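Local coordinates for putative SnoaL-like polyketide cyclase (Jannaschia sp., PDB 3KKG), which is of unproven function but probably acts as a SnoaL-like polyketide cyclase with an NTF2-type fold, at residues Asp3-Pro6 and Ile7-Gln10. Numbering follows the deposited sequence.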
loop_
_atom_site.group_PDB
_atom_site.type_symbol
_atom_site.label_atom_id
_atom_site.label_comp_id
_atom_site.label_asym_id
_atom_site.label_seq_id
_atom_site.Cartn_x
_atom_site.Cartn_y
_atom_site.Cartn_z
ATOM N N ASP A 3 -4.583 -22.618 9.498
ATOM C CA ASP A 3 -5.808 -21.882 9.675
ATOM C C ASP A 3 -5.590 -20.699 10.606
ATOM O O ASP A 3 -4.731 -20.735 11.494
ATOM C CB ASP A 3 -6.881 -22.732 10.312
ATOM C CG ASP A 3 -7.420 -23.827 9.395
ATOM O OD1 ASP A 3 -7.017 -23.959 8.193
ATOM O OD2 ASP A 3 -8.295 -24.543 9.929
ATOM N N ARG A 4 -6.418 -19.691 10.401
ATOM C CA ARG A 4 -6.433 -18.525 11.267
ATOM C C ARG A 4 -6.752 -18.923 12.694
ATOM O O ARG A 4 -7.624 -19.738 12.949
ATOM C CB ARG A 4 -7.490 -17.533 10.786
ATOM C CG ARG A 4 -7.059 -16.844 9.498
ATOM C CD ARG A 4 -8.125 -15.995 8.839
ATOM N NE ARG A 4 -7.553 -15.364 7.685
ATOM C CZ ARG A 4 -8.227 -14.742 6.743
ATOM N NH1 ARG A 4 -9.554 -14.609 6.865
ATOM N NH2 ARG A 4 -7.600 -14.223 5.700
ATOM N N SER A 5 -6.044 -18.295 13.620
ATOM C CA SER A 5 -6.386 -18.457 15.017
ATOM C C SER A 5 -7.727 -17.783 15.303
ATOM O O SER A 5 -8.228 -16.962 14.499
ATOM C CB SER A 5 -5.326 -17.844 15.926
ATOM O OG SER A 5 -5.356 -16.411 15.850
ATOM N N PRO A 6 -8.344 -18.103 16.431
ATOM C CA PRO A 6 -9.566 -17.410 16.804
ATOM C C PRO A 6 -9.434 -15.896 16.815
ATOM O O PRO A 6 -10.348 -15.203 16.372
ATOM C CB PRO A 6 -9.866 -17.968 18.214
ATOM C CG PRO A 6 -9.257 -19.312 18.210
ATOM C CD PRO A 6 -8.030 -19.207 17.381
ATOM N N ILE A 7 -8.337 -15.384 17.348
ATOM C CA ILE A 7 -8.174 -13.935 17.420
ATOM C C ILE A 7 -8.010 -13.388 16.000
ATOM O O ILE A 7 -8.555 -12.324 15.653
ATOM C CB ILE A 7 -6.965 -13.559 18.311
ATOM C CG1 ILE A 7 -7.292 -13.804 19.769
ATOM C CG2 ILE A 7 -6.599 -12.062 18.164
ATOM C CD1 ILE A 7 -6.066 -13.864 20.638
ATOM N N GLU A 8 -7.215 -14.083 15.179
ATOM C CA GLU A 8 -7.032 -13.623 13.794
ATOM C C GLU A 8 -8.351 -13.557 13.037
ATOM O O GLU A 8 -8.659 -12.591 12.336
ATOM C CB GLU A 8 -6.058 -14.528 13.050
ATOM C CG GLU A 8 -4.602 -14.309 13.491
ATOM C CD GLU A 8 -3.627 -15.274 12.814
ATOM O OE1 GLU A 8 -4.037 -16.411 12.522
ATOM O OE2 GLU A 8 -2.452 -14.922 12.633
ATOM N N THR A 9 -9.138 -14.626 13.123
ATOM C CA THR A 9 -10.400 -14.611 12.408
ATOM C C THR A 9 -11.351 -13.519 12.941
ATOM O O THR A 9 -12.029 -12.866 12.155
ATOM C CB THR A 9 -11.077 -16.001 12.337
ATOM O OG1 THR A 9 -12.196 -15.923 11.446
ATOM C CG2 THR A 9 -11.527 -16.430 13.697
ATOM N N GLN A 10 -11.388 -13.308 14.255
ATOM C CA GLN A 10 -12.221 -12.230 14.788
ATOM C C GLN A 10 -11.713 -10.855 14.356
ATOM O O GLN A 10 -12.502 -9.969 14.018
ATOM C CB GLN A 10 -12.347 -12.299 16.298
ATOM C CG GLN A 10 -13.363 -11.268 16.829
ATOM C CD GLN A 10 -14.761 -11.426 16.222
ATOM O OE1 GLN A 10 -15.420 -12.464 16.442
ATOM N NE2 GLN A 10 -15.215 -10.422 15.457
#
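Ser5 and Glu8 bond to each other twice, side chain to backbone in both directions, which defines a capping box with Ser5 as N-cap of helix 6-16. The better-determined half is Ser5 N to Glu8 OE1, 3.0 Å with an N-H...O angle of 167°; the amide meets the anti side of that oxygen, 23° out of the carboxylate plane. In the reciprocal half Glu8 N donates to Ser5 OG at 3.1 Å, although the exact place of this hydroxyl is less certain. The serine torsion accounts for its reach: OG sits between backbone N and carbonyl carbon (chi1 71°), turned toward the first turn of the helix. Glu8 runs extended beyond CG, and its other oxygen, OE2, accepts from Gly82 N, so the buried carboxylate has a backbone N-H on each oxygen. Replacing Glu8 with an alanine removes the carboxylate and would probably leave Ser5 N and Gly82 N without their acceptors, and the box with one half.

Behind the box the regular helical ladder starts at once. Thr9 N donates to Ser5 O over 2.9 Å, and Gln10 N reaches Pro6 O at 3.0 Å. Pro6, first residue of the helix, has no amide hydrogen to be capped.

The extended chain of Arg4 touches Val78 and Val80 of strand 72-81, and its NE forms a salt bridge with Glu81 of the second subunit. The N-terminal end of the helix thus borders the dimer contact, where Gln2 of the second subunit also packs on Ser5 and Glu8. Within this turn Arg4 touches Glu8 through its base: CA lies 3.4 Å from Glu8 OE1, and CB comes within 4.0 Å of Glu8 CB.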